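Local coordinates for ribosomal protein S2-related protein (Deinococcus radiodurans, PDB 2JH3) that binds a [4Fe-4S] cluster and resembles the chelatases in fold, which is consistent with a role as a CbiX-type sirohydrochlorin ferrochelatase, at residues A[3-8]-A[41-46]; A[57-62]-A[103-108]; A[117-122]-A[254-259]; A[22-27]-A[46-51]. All coordinates share one frame; numbering follows the deposited sequence.

Contact 1: residues A[3-8]-A[41-46]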
loop_
_atom_site.group_PDB
_atom_site.type_symbol
_atom_site.label_atom_id
_atom_site.label_comp_id
_atom_site.label_asym_id
_atom_site.label_seq_id
_atom_site.Cartn_x
_atom_site.Cartn_y
_atom_site.Cartn_z
ATOM N N LEU A 3 32.798 21.353 -18.260
ATOM C CA LEU A 3 31.948 20.735 -17.217
ATOM C C LEU A 3 31.572 19.310 -17.630
ATOM O O LEU A 3 31.255 19.065 -18.779
ATOM C CB LEU A 3 30.714 21.594 -16.967
ATOM C CG LEU A 3 30.928 22.970 -16.305
ATOM C CD1 LEU A 3 29.812 23.907 -16.676
ATOM C CD2 LEU A 3 31.024 22.890 -14.807
ATOM N N ARG A 4 31.694 18.357 -16.713
ATOM C CA ARG A 4 31.288 17.003 -17.051
ATOM C C ARG A 4 30.650 16.171 -15.944
ATOM O O ARG A 4 30.947 16.339 -14.776
ATOM C CB ARG A 4 32.406 16.241 -17.747
ATOM C CG ARG A 4 33.755 16.182 -17.081
ATOM C CD ARG A 4 34.676 15.161 -17.832
ATOM N NE ARG A 4 35.275 15.607 -19.092
ATOM C CZ ARG A 4 35.557 14.819 -20.165
ATOM N NH1 ARG A 4 35.246 13.503 -20.200
ATOM N NH2 ARG A 4 36.124 15.362 -21.262
ATOM N N SER A 5 29.750 15.280 -16.364
ATOM C CA SER A 5 28.996 14.424 -15.429
ATOM C C SER A 5 29.442 12.959 -15.561
ATOM O O SER A 5 29.693 12.432 -16.655
ATOM C CB SER A 5 27.445 14.474 -15.702
ATOM O OG SER A 5 26.918 15.803 -15.835
ATOM N N LEU A 6 29.475 12.275 -14.434
ATOM C CA LEU A 6 29.768 10.825 -14.448
ATOM C C LEU A 6 28.489 10.161 -13.970
ATOM O O LEU A 6 27.911 10.602 -13.008
ATOM C CB LEU A 6 30.899 10.560 -13.477
ATOM C CG LEU A 6 31.279 9.093 -13.263
ATOM C CD1 LEU A 6 31.716 8.422 -14.601
ATOM C CD2 LEU A 6 32.388 9.096 -12.275
ATOM N N VAL A 7 28.034 9.160 -14.688
ATOM C CA VAL A 7 26.880 8.373 -14.315
ATOM C C VAL A 7 27.313 6.940 -14.088
ATOM O O VAL A 7 27.889 6.323 -14.968
ATOM C CB VAL A 7 25.866 8.371 -15.412
ATOM C CG1 VAL A 7 24.744 7.382 -15.125
ATOM C CG2 VAL A 7 25.330 9.796 -15.630
ATOM N N LEU A 8 27.123 6.456 -12.859
ATOM C CA LEU A 8 27.308 5.027 -12.519
ATOM C C LEU A 8 26.005 4.217 -12.582
ATOM O O LEU A 8 24.961 4.615 -11.987
ATOM C CB LEU A 8 27.939 4.926 -11.127
ATOM C CG LEU A 8 29.235 5.682 -10.888
ATOM C CD1 LEU A 8 29.780 5.300 -9.553
ATOM C CD2 LEU A 8 30.247 5.460 -11.970
ATOM N N TYR A 41 35.333 15.235 -12.642
ATOM C CA TYR A 41 33.887 15.270 -12.955
ATOM C C TYR A 41 33.264 16.239 -12.016
ATOM O O TYR A 41 33.677 16.315 -10.859
ATOM C CB TYR A 41 33.288 13.859 -12.785
ATOM C CG TYR A 41 33.812 12.957 -13.849
ATOM C CD1 TYR A 41 34.896 12.099 -13.621
ATOM C CD2 TYR A 41 33.289 13.035 -15.121
ATOM C CE1 TYR A 41 35.411 11.338 -14.666
ATOM C CE2 TYR A 41 33.762 12.253 -16.130
ATOM C CZ TYR A 41 34.840 11.466 -15.920
ATOM O OH TYR A 41 35.241 10.737 -17.026
ATOM N N ASP A 42 32.273 16.979 -12.490
ATOM C CA ASP A 42 31.592 17.975 -11.645
ATOM C C ASP A 42 30.357 17.477 -10.881
ATOM O O ASP A 42 29.834 18.218 -10.039
ATOM C CB ASP A 42 31.204 19.169 -12.511
ATOM C CG ASP A 42 32.444 19.736 -13.205
ATOM O OD1 ASP A 42 33.149 20.461 -12.495
ATOM O OD2 ASP A 42 32.734 19.312 -14.359
ATOM N N GLU A 43 29.927 16.246 -11.174
ATOM C CA GLU A 43 28.879 15.560 -10.473
ATOM C C GLU A 43 28.997 14.051 -10.740
ATOM O O GLU A 43 29.617 13.634 -11.746
ATOM C CB GLU A 43 27.488 16.070 -10.898
ATOM C CG GLU A 43 26.977 15.511 -12.213
ATOM C CD GLU A 43 25.612 15.989 -12.544
ATOM O OE1 GLU A 43 24.901 16.441 -11.618
ATOM O OE2 GLU A 43 25.246 15.934 -13.724
ATOM N N VAL A 44 28.422 13.268 -9.821
ATOM C CA VAL A 44 28.356 11.800 -9.919
ATOM C C VAL A 44 26.917 11.392 -9.626
ATOM O O VAL A 44 26.330 11.737 -8.573
ATOM C CB VAL A 44 29.344 11.105 -8.967
ATOM C CG1 VAL A 44 29.323 9.621 -9.145
ATOM C CG2 VAL A 44 30.765 11.649 -9.160
ATOM N N LEU A 45 26.315 10.759 -10.604
ATOM C CA LEU A 45 24.938 10.338 -10.512
ATOM C C LEU A 45 24.843 8.803 -10.584
ATOM O O LEU A 45 25.826 8.100 -10.978
ATOM C CB LEU A 45 24.136 11.007 -11.630
ATOM C CG LEU A 45 24.075 12.562 -11.531
ATOM C CD1 LEU A 45 23.193 13.086 -12.626
ATOM C CD2 LEU A 45 23.560 13.145 -10.215
ATOM N N GLU A 46 23.655 8.301 -10.242
ATOM C CA GLU A 46 23.378 6.868 -10.228
ATOM C C GLU A 46 22.222 6.534 -11.122
ATOM O O GLU A 46 21.257 7.308 -11.259
ATOM C CB GLU A 46 23.017 6.413 -8.831
ATOM C CG GLU A 46 24.125 6.593 -7.880
ATOM C CD GLU A 46 23.637 6.672 -6.423
ATOM O OE1 GLU A 46 22.696 5.932 -6.093
ATOM O OE2 GLU A 46 24.231 7.395 -5.617
#

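Contact 2: residues A[57-62]-A[103-108]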
loop_
_atom_site.group_PDB
_atom_site.type_symbol
_atom_site.label_atom_id
_atom_site.label_comp_id
_atom_site.label_asym_id
_atom_site.label_seq_id
_atom_site.Cartn_x
_atom_site.Cartn_y
_atom_site.Cartn_z
ATOM N N GLN A 57 15.455 7.328 -16.954
ATOM C CA GLN A 57 15.354 8.596 -16.248
ATOM C C GLN A 57 16.711 9.259 -16.158
ATOM O O GLN A 57 16.834 10.473 -16.184
ATOM C CB GLN A 57 14.850 8.308 -14.814
ATOM C CG GLN A 57 13.527 7.566 -14.744
ATOM C CD GLN A 57 13.096 7.447 -13.282
ATOM O OE1 GLN A 57 13.941 7.134 -12.409
ATOM N NE2 GLN A 57 11.854 7.833 -12.985
ATOM N N VAL A 58 17.760 8.460 -15.985
ATOM C CA VAL A 58 19.056 9.005 -15.528
ATOM C C VAL A 58 19.629 10.126 -16.426
ATOM O O VAL A 58 20.115 11.116 -15.911
ATOM C CB VAL A 58 20.109 7.891 -15.281
ATOM C CG1 VAL A 58 20.590 7.293 -16.587
ATOM C CG2 VAL A 58 21.215 8.460 -14.414
ATOM N N LEU A 59 19.463 10.058 -17.739
ATOM C CA LEU A 59 20.102 11.077 -18.582
ATOM C C LEU A 59 19.420 12.452 -18.503
ATOM O O LEU A 59 20.057 13.494 -18.672
ATOM C CB LEU A 59 20.194 10.602 -20.036
ATOM C CG LEU A 59 21.309 9.560 -20.278
ATOM C CD1 LEU A 59 21.409 9.201 -21.761
ATOM C CD2 LEU A 59 22.634 10.076 -19.755
ATOM N N ARG A 60 18.138 12.440 -18.163
ATOM C CA ARG A 60 17.362 13.680 -17.940
ATOM C C ARG A 60 17.752 14.338 -16.610
ATOM O O ARG A 60 17.490 15.494 -16.377
ATOM C CB ARG A 60 15.852 13.324 -17.992
ATOM C CG ARG A 60 15.267 13.181 -16.620
ATOM C CD ARG A 60 13.742 13.106 -16.620
ATOM N NE ARG A 60 13.249 11.731 -16.685
ATOM C CZ ARG A 60 12.656 11.174 -17.743
ATOM N NH1 ARG A 60 12.456 11.884 -18.852
ATOM N NH2 ARG A 60 12.234 9.899 -17.668
ATOM N N THR A 61 18.408 13.591 -15.724
ATOM C CA THR A 61 18.849 14.150 -14.498
ATOM C C THR A 61 20.243 14.778 -14.558
ATOM O O THR A 61 20.676 15.342 -13.564
ATOM C CB THR A 61 18.802 13.141 -13.345
ATOM O OG1 THR A 61 19.901 12.248 -13.397
ATOM C CG2 THR A 61 17.490 12.359 -13.350
ATOM N N VAL A 62 20.969 14.635 -15.668
ATOM C CA VAL A 62 22.375 15.053 -15.689
ATOM C C VAL A 62 22.451 16.542 -16.003
ATOM O O VAL A 62 21.703 17.052 -16.829
ATOM C CB VAL A 62 23.308 14.164 -16.604
ATOM C CG1 VAL A 62 22.947 12.686 -16.535
ATOM C CG2 VAL A 62 23.295 14.598 -17.901
ATOM N N ARG A 103 27.686 8.774 -28.425
ATOM C CA ARG A 103 26.444 9.145 -29.081
ATOM C C ARG A 103 26.081 10.600 -28.720
ATOM O O ARG A 103 26.430 11.113 -27.655
ATOM C CB ARG A 103 25.243 8.265 -28.666
ATOM C CG ARG A 103 25.339 6.772 -29.015
ATOM C CD ARG A 103 25.066 6.487 -30.481
ATOM N NE ARG A 103 25.195 5.063 -30.845
ATOM C CZ ARG A 103 26.305 4.497 -31.305
ATOM N NH1 ARG A 103 27.420 5.203 -31.487
ATOM N NH2 ARG A 103 26.296 3.221 -31.617
ATOM N N VAL A 104 25.370 11.268 -29.623
ATOM C CA VAL A 104 24.740 12.515 -29.252
ATOM C C VAL A 104 23.276 12.150 -29.024
ATOM O O VAL A 104 22.582 11.706 -29.946
ATOM C CB VAL A 104 24.885 13.615 -30.283
ATOM C CG1 VAL A 104 24.155 14.861 -29.777
ATOM C CG2 VAL A 104 26.367 13.919 -30.544
ATOM N N LEU A 105 22.834 12.266 -27.778
ATOM C CA LEU A 105 21.439 12.090 -27.494
ATOM C C LEU A 105 20.906 13.133 -26.527
ATOM O O LEU A 105 21.599 13.585 -25.632
ATOM C CB LEU A 105 21.114 10.631 -27.150
ATOM C CG LEU A 105 21.199 9.933 -25.817
ATOM C CD1 LEU A 105 20.022 8.941 -25.733
ATOM C CD2 LEU A 105 22.521 9.183 -25.717
ATOM N N GLY A 106 19.676 13.581 -26.798
ATOM C CA GLY A 106 19.229 14.907 -26.354
ATOM C C GLY A 106 20.242 15.956 -26.824
ATOM O O GLY A 106 20.789 15.867 -27.948
ATOM N N GLY A 107 20.541 16.934 -25.976
ATOM C CA GLY A 107 21.693 17.812 -26.263
ATOM C C GLY A 107 23.089 17.281 -25.888
ATOM O O GLY A 107 24.133 17.873 -26.252
ATOM N N ARG A 108 23.123 16.140 -25.227
ATOM C CA ARG A 108 24.320 15.627 -24.587
ATOM C C ARG A 108 25.172 14.715 -25.468
ATOM O O ARG A 108 24.648 13.938 -26.287
ATOM C CB ARG A 108 23.918 14.867 -23.334
ATOM C CG ARG A 108 23.006 15.676 -22.430
ATOM C CD ARG A 108 22.808 14.989 -21.129
ATOM N NE ARG A 108 22.038 15.756 -20.144
ATOM C CZ ARG A 108 20.708 15.882 -20.145
ATOM N NH1 ARG A 108 20.004 15.360 -21.137
ATOM N NH2 ARG A 108 20.089 16.571 -19.173
#

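Contact 3: residues A[117-122]-A[254-259]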
loop_
_atom_site.group_PDB
_atom_site.type_symbol
_atom_site.label_atom_id
_atom_site.label_comp_id
_atom_site.label_asym_id
_atom_site.label_seq_id
_atom_site.Cartn_x
_atom_site.Cartn_y
_atom_site.Cartn_z
ATOM N N GLY A 117 33.785 -4.800 -14.615
ATOM C CA GLY A 117 34.354 -6.145 -14.608
ATOM C C GLY A 117 35.345 -6.373 -15.715
ATOM O O GLY A 117 36.195 -7.240 -15.590
ATOM N N ALA A 118 35.262 -5.616 -16.797
ATOM C CA ALA A 118 36.234 -5.743 -17.929
ATOM C C ALA A 118 37.600 -5.032 -17.746
ATOM O O ALA A 118 38.558 -5.289 -18.482
ATOM C CB ALA A 118 35.588 -5.269 -19.237
ATOM N N HIS A 119 37.675 -4.078 -16.839
ATOM C CA HIS A 119 38.896 -3.305 -16.702
ATOM C C HIS A 119 40.029 -4.083 -15.970
ATOM O O HIS A 119 39.811 -4.733 -14.924
ATOM C CB HIS A 119 38.651 -1.972 -16.036
ATOM C CG HIS A 119 39.807 -1.018 -16.163
ATOM N ND1 HIS A 119 39.956 -0.159 -17.216
ATOM C CD2 HIS A 119 40.865 -0.807 -15.350
ATOM C CE1 HIS A 119 41.056 0.557 -17.037
ATOM N NE2 HIS A 119 41.629 0.171 -15.913
ATOM N N PRO A 120 41.252 -4.013 -16.548
ATOM C CA PRO A 120 42.390 -4.728 -15.920
ATOM C C PRO A 120 42.726 -4.333 -14.504
ATOM O O PRO A 120 43.277 -5.165 -13.757
ATOM C CB PRO A 120 43.547 -4.517 -16.890
ATOM C CG PRO A 120 43.140 -3.331 -17.794
ATOM C CD PRO A 120 41.618 -3.398 -17.844
ATOM N N GLY A 121 42.357 -3.118 -14.100
ATOM C CA GLY A 121 42.430 -2.689 -12.727
ATOM C C GLY A 121 41.713 -3.584 -11.725
ATOM O O GLY A 121 41.968 -3.505 -10.523
ATOM N N MET A 122 40.784 -4.404 -12.190
ATOM C CA MET A 122 40.035 -5.261 -11.280
ATOM C C MET A 122 40.934 -6.313 -10.624
ATOM O O MET A 122 40.657 -6.741 -9.541
ATOM C CB MET A 122 38.822 -5.902 -11.998
ATOM C CG MET A 122 37.514 -4.991 -12.067
ATOM S SD MET A 122 37.024 -4.249 -10.467
ATOM C CE MET A 122 36.784 -5.804 -9.545
ATOM N N ALA A 254 36.757 2.111 -6.682
ATOM C CA ALA A 254 36.567 3.516 -7.126
ATOM C C ALA A 254 37.650 3.932 -8.079
ATOM O O ALA A 254 37.398 4.612 -9.080
ATOM C CB ALA A 254 36.523 4.481 -5.969
ATOM N N GLU A 255 38.879 3.499 -7.794
ATOM C CA GLU A 255 39.992 3.792 -8.697
ATOM C C GLU A 255 39.871 3.119 -10.030
ATOM O O GLU A 255 40.321 3.672 -11.038
ATOM C CB GLU A 255 41.356 3.498 -8.017
ATOM C CG GLU A 255 41.782 4.647 -7.025
ATOM C CD GLU A 255 41.937 6.036 -7.749
ATOM O OE1 GLU A 255 42.658 6.153 -8.783
ATOM O OE2 GLU A 255 41.343 7.035 -7.271
ATOM N N VAL A 256 39.266 1.938 -10.082
ATOM C CA VAL A 256 39.057 1.277 -11.373
ATOM C C VAL A 256 38.014 2.013 -12.229
ATOM O O VAL A 256 38.181 2.182 -13.431
ATOM C CB VAL A 256 38.616 -0.231 -11.208
ATOM C CG1 VAL A 256 38.526 -0.879 -12.525
ATOM C CG2 VAL A 256 39.595 -1.009 -10.267
ATOM N N VAL A 257 36.924 2.404 -11.600
ATOM C CA VAL A 257 35.866 3.204 -12.255
ATOM C C VAL A 257 36.432 4.469 -12.893
ATOM O O VAL A 257 36.127 4.780 -14.050
ATOM C CB VAL A 257 34.773 3.562 -11.228
ATOM C CG1 VAL A 257 33.860 4.728 -11.734
ATOM C CG2 VAL A 257 33.948 2.350 -10.897
ATOM N N LEU A 258 37.265 5.172 -12.134
ATOM C CA LEU A 258 37.983 6.382 -12.625
ATOM C C LEU A 258 38.853 6.108 -13.851
ATOM O O LEU A 258 38.812 6.859 -14.849
ATOM C CB LEU A 258 38.798 7.017 -11.511
ATOM C CG LEU A 258 38.068 7.830 -10.419
ATOM C CD1 LEU A 258 39.054 8.434 -9.432
ATOM C CD2 LEU A 258 37.236 8.939 -11.005
ATOM N N ALA A 259 39.588 4.989 -13.809
ATOM C CA ALA A 259 40.415 4.558 -14.924
ATOM C C ALA A 259 39.594 4.228 -16.118
ATOM O O ALA A 259 39.951 4.599 -17.240
ATOM C CB ALA A 259 41.310 3.367 -14.504
#

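Contact 4: residues A[22-27]-A[46-51]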
loop_
_atom_site.group_PDB
_atom_site.type_symbol
_atom_site.label_atom_id
_atom_site.label_comp_id
_atom_site.label_asym_id
_atom_site.label_seq_id
_atom_site.Cartn_x
_atom_site.Cartn_y
_atom_site.Cartn_z
ATOM N N ALA A 22 26.594 -1.361 -3.627
ATOM C CA ALA A 22 27.889 -1.244 -4.306
ATOM C C ALA A 22 28.016 0.020 -5.170
ATOM O O ALA A 22 29.030 0.757 -5.155
ATOM C CB ALA A 22 28.138 -2.487 -5.192
ATOM N N THR A 23 27.012 0.233 -5.992
ATOM C CA THR A 23 26.991 1.412 -6.825
ATOM C C THR A 23 26.948 2.685 -5.958
ATOM O O THR A 23 27.653 3.662 -6.275
ATOM C CB THR A 23 25.786 1.362 -7.756
ATOM O OG1 THR A 23 25.825 0.169 -8.520
ATOM C CG2 THR A 23 25.706 2.549 -8.703
ATOM N N GLN A 24 26.130 2.669 -4.894
ATOM C CA GLN A 24 25.976 3.801 -4.017
ATOM C C GLN A 24 27.195 4.086 -3.265
ATOM O O GLN A 24 27.490 5.267 -3.048
ATOM C CB GLN A 24 24.858 3.641 -3.003
ATOM C CG GLN A 24 23.496 3.563 -3.598
ATOM C CD GLN A 24 22.434 3.129 -2.587
ATOM O OE1 GLN A 24 22.735 2.672 -1.487
ATOM N NE2 GLN A 24 21.211 3.306 -2.943
ATOM N N GLN A 25 27.955 3.006 -2.898
ATOM C CA GLN A 25 29.213 3.131 -2.149
ATOM C C GLN A 25 30.263 3.830 -3.036
ATOM O O GLN A 25 30.926 4.744 -2.562
ATOM C CB GLN A 25 29.666 1.744 -1.597
ATOM C CG GLN A 25 29.122 1.286 -0.215
ATOM O OE1 GLN A 25 30.203 -0.838 -0.015
ATOM N NE2 GLN A 25 28.100 -0.959 0.415
ATOM N N VAL A 26 30.416 3.394 -4.305
ATOM C CA VAL A 26 31.391 3.981 -5.171
ATOM C C VAL A 26 31.032 5.437 -5.446
ATOM O O VAL A 26 31.907 6.315 -5.395
ATOM C CB VAL A 26 31.561 3.225 -6.513
ATOM C CG1 VAL A 26 32.575 3.969 -7.407
ATOM C CG2 VAL A 26 32.052 1.856 -6.305
ATOM N N ALA A 27 29.756 5.688 -5.778
ATOM C CA ALA A 27 29.291 7.050 -6.117
ATOM C C ALA A 27 29.576 8.021 -5.001
ATOM O O ALA A 27 30.141 9.085 -5.195
ATOM C CB ALA A 27 27.796 7.037 -6.446
ATOM N N GLU A 46 23.655 8.301 -10.242
ATOM C CA GLU A 46 23.378 6.868 -10.228
ATOM C C GLU A 46 22.222 6.534 -11.122
ATOM O O GLU A 46 21.257 7.308 -11.259
ATOM C CB GLU A 46 23.017 6.413 -8.831
ATOM C CG GLU A 46 24.125 6.593 -7.880
ATOM C CD GLU A 46 23.637 6.672 -6.423
ATOM O OE1 GLU A 46 22.696 5.932 -6.093
ATOM O OE2 GLU A 46 24.231 7.395 -5.617
ATOM N N GLY A 47 22.291 5.371 -11.745
ATOM C CA GLY A 47 21.123 4.802 -12.377
ATOM C C GLY A 47 21.072 3.285 -12.223
ATOM O O GLY A 47 22.109 2.629 -12.000
ATOM N N TYR A 48 19.870 2.724 -12.346
ATOM C CA TYR A 48 19.702 1.279 -12.114
ATOM C C TYR A 48 18.799 0.667 -13.154
ATOM O O TYR A 48 17.919 1.313 -13.686
ATOM C CB TYR A 48 19.164 0.985 -10.699
ATOM C CG TYR A 48 20.058 1.471 -9.633
ATOM C CD1 TYR A 48 19.884 2.714 -9.118
ATOM C CD2 TYR A 48 21.130 0.690 -9.160
ATOM C CE1 TYR A 48 20.762 3.235 -8.158
ATOM C CE2 TYR A 48 22.029 1.202 -8.235
ATOM C CZ TYR A 48 21.819 2.479 -7.717
ATOM O OH TYR A 48 22.682 2.979 -6.746
ATOM N N TRP A 49 18.994 -0.607 -13.410
ATOM C CA TRP A 49 18.118 -1.330 -14.276
ATOM C C TRP A 49 16.747 -1.559 -13.585
ATOM O O TRP A 49 15.713 -1.307 -14.189
ATOM C CB TRP A 49 18.785 -2.674 -14.677
ATOM C CG TRP A 49 18.026 -3.499 -15.659
ATOM C CD1 TRP A 49 16.925 -3.159 -16.364
ATOM C CD2 TRP A 49 18.262 -4.878 -15.935
ATOM N NE1 TRP A 49 16.467 -4.235 -17.103
ATOM C CE2 TRP A 49 17.293 -5.296 -16.863
ATOM C CE3 TRP A 49 19.217 -5.776 -15.504
ATOM C CZ2 TRP A 49 17.259 -6.598 -17.380
ATOM C CZ3 TRP A 49 19.190 -7.051 -16.020
ATOM C CH2 TRP A 49 18.217 -7.449 -16.939
ATOM N N GLN A 50 16.760 -2.023 -12.336
ATOM C CA GLN A 50 15.577 -2.544 -11.668
ATOM C C GLN A 50 15.020 -1.635 -10.558
ATOM O O GLN A 50 14.154 -2.067 -9.768
ATOM C CB GLN A 50 15.897 -3.927 -11.102
ATOM C CG GLN A 50 16.154 -4.889 -12.167
ATOM C CD GLN A 50 14.932 -5.138 -12.978
ATOM O OE1 GLN A 50 13.869 -5.427 -12.422
ATOM N NE2 GLN A 50 15.036 -4.999 -14.295
ATOM N N GLN A 51 15.495 -0.393 -10.465
ATOM C CA GLN A 51 14.947 0.573 -9.513
ATOM C C GLN A 51 15.234 1.983 -9.914
ATOM O O GLN A 51 15.980 2.206 -10.870
ATOM C CB GLN A 51 15.446 0.312 -8.072
ATOM C CG GLN A 51 16.952 0.553 -7.865
ATOM C CD GLN A 51 17.398 0.103 -6.502
ATOM O OE1 GLN A 51 17.403 -1.064 -6.167
ATOM N NE2 GLN A 51 17.794 1.053 -5.696
#

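Contact 1: residues A[3-8]-A[41-46]
The Y41 ring takes L6 CB over one face, 3.7 Å above its plane and offset toward the rim, a CH-pi contact in which L6 CB lies 4.1 Å from the ring centroid. The aliphatic part of R4 runs past the same ring, with R4 CD 3.5 Å from Y41 CE2; the bend at chi3 (78°) then turns the guanidinium so that its plane stands 71° from the ring. The carboxylate of D42 receives R4 N on the anti lone pair of OD2, and R4 O in turn accepts D42 N at 2.7 Å, so R4 and D42 are each held twice in the loops leading into the pairing. A second carboxylate, that of E43, is met by S5 OG at 2.7 Å from OE2, on the anti side and 18° out of plane. E43 also pairs with R365 through OE1 and takes A63 N on OE2, which satisfies a buried acid. Beyond this the backbones run parallel: L6 N reaches E43 O, L45 N lies 2.9 Å from L6 O, and L8 N lies 2.8 Å from L45 O. These strands, 5-10 and 43-48, flank helix 18-35 in a beta-alpha-beta unit. L6 and L8 lie on the face covered by helices 18-35 and 253-262, while V7 also packs against strand 66-71, the next in the sheet.

Contact 2: residues A[57-62]-A[103-108]
A surface contact ties the loop between strands 43-48 and 66-71 to the hairpin turn that joins strands 101-105 and 108-112, and a single arginine carries most of it. R108, extended from CG to NE, reaches the loop and presents NH2 to V62 O at 2.9 Å. This bond has an N-H...O angle of 156° and lies close to both the guanidinium plane and the carbonyl plane, so V62 O sits at the edge of the flat group. Lower down, L59 CD1 touches L105 CD2 at 4.1 Å, the two leucines crossing at about a right angle. A methionine in place of R108 would probably leave V62 O without its donor from the hairpin and weaken the link between turn and loop. Within the loop, V58 O accepts both T61 N and T61 OG1, the hydroxyl lying 2.8 Å away, which fixes the T61 side chain; R60 points away and forms a salt bridge with E378. On the hairpin side, L105 N to R108 O and R108 N to L105 O close a two-residue type II' beta turn with G106 and G107 at its corners, the classic tight connection of a beta hairpin.

Contact 3: residues A[117-122]-A[254-259]
With CG anti to the backbone N (chi1 -166°), H119 swings its imidazole out of the loop and alongside V256, whose CG1 is likewise anti to its own N. The two side chains slide past each other in opposite directions, so V256 CG1 rests 3.7 Å from H119 CD2 and equally close to H119 CB. The outer end of the ring reaches one helical turn further on, where H119 NE2 comes within 3.5 Å of A259 CB at an oblique angle. One face of the imidazole is covered from its own chain by P120 CD, 3.4 Å above the plane. The other branch of V256, CG2, lies 3.5 Å from G121 O and 4.1 Å from M122 SD, the methionine chain folding back on itself at chi2 and chi3 and crossing the valine at about a right angle. G121 fits closely here, since a CB would crowd both V256 CG2 and H119 CD2. An alanine at H119 would be likely to open a gap between V256 CG1 and A259 CB and to remove the weak hydrogen bond between ND1 and E263. The type I beta turn from H119 to M122, closed by M122 N to H119 O at 2.9 Å, leads into helix 122-133. Apolar packing thus joins this turn to helix 253-262, which comes late in the chain yet packs beside helix 18-35 on the first chelatase-like sheet.

Contact 4: residues A[22-27]-A[46-51]
T23 packs against Y48, and the tyrosine can be followed outward from strand 46-48 to helix 22-27. From Y48 CB the ring leaves with CG anti to the carbonyl carbon (chi1 -60°), which aims it at the helix. Its CE2 is the first atom to touch, 3.8 Å from T23 CB and only slightly farther from T23 CG2; the threonine meets the ring obliquely, from the opposite direction. CZ, next along, lies 4.0 Å from T23 CG2. At the tip, Y48 OH is bracketed by T23 CG2 at 3.6 Å and Q24 CG at 3.3 Å, the Q24 amide plane standing nearly perpendicular to the ring. The hydroxyl donates to E46 OE1 at 3.0 Å, approaching from above the carboxylate plane, 43° out of it, while that oxygen lies in the plane of the tyrosine ring, at its edge. E46 OE1 also rests 3.5 Å from Q24 CG, and A27 CB lies 3.7 Å from E46 OE2. Residues 22-27 thus offer carbon to these oxygens; OE1 is bonded by Y48, and OE2 by a salt bridge to R31, farther along the same helix. A buried carboxylate held by both groups would probably be stabilised in its charged form, with its rotation restricted.

In the fold
Contacts 1 and 4 share E46 and belong to one beta-alpha-beta unit: contact 1 pairs its two strands, and contact 4 lays its helix against the second. They join where L8 O meets G47 N at 2.8 Å, a probable hydrogen bond. The 254-259 side of contact 3 packs beside this helix on the same face of the sheet, V257 CG1 touching L8 CD2 at 3.7 Å and A254 CA meeting V26 CG1. Contact 2 reaches the sheet from the loop after strand 43-48, with V58 CG2 3.4 Å from E46 O, but its centre is about 24 Å from that of contact 3. It lies nearer the iron-sulfur cluster: the R60 side chain is about 10 Å from the cluster, that of Y48 in contact 4 about 14 Å.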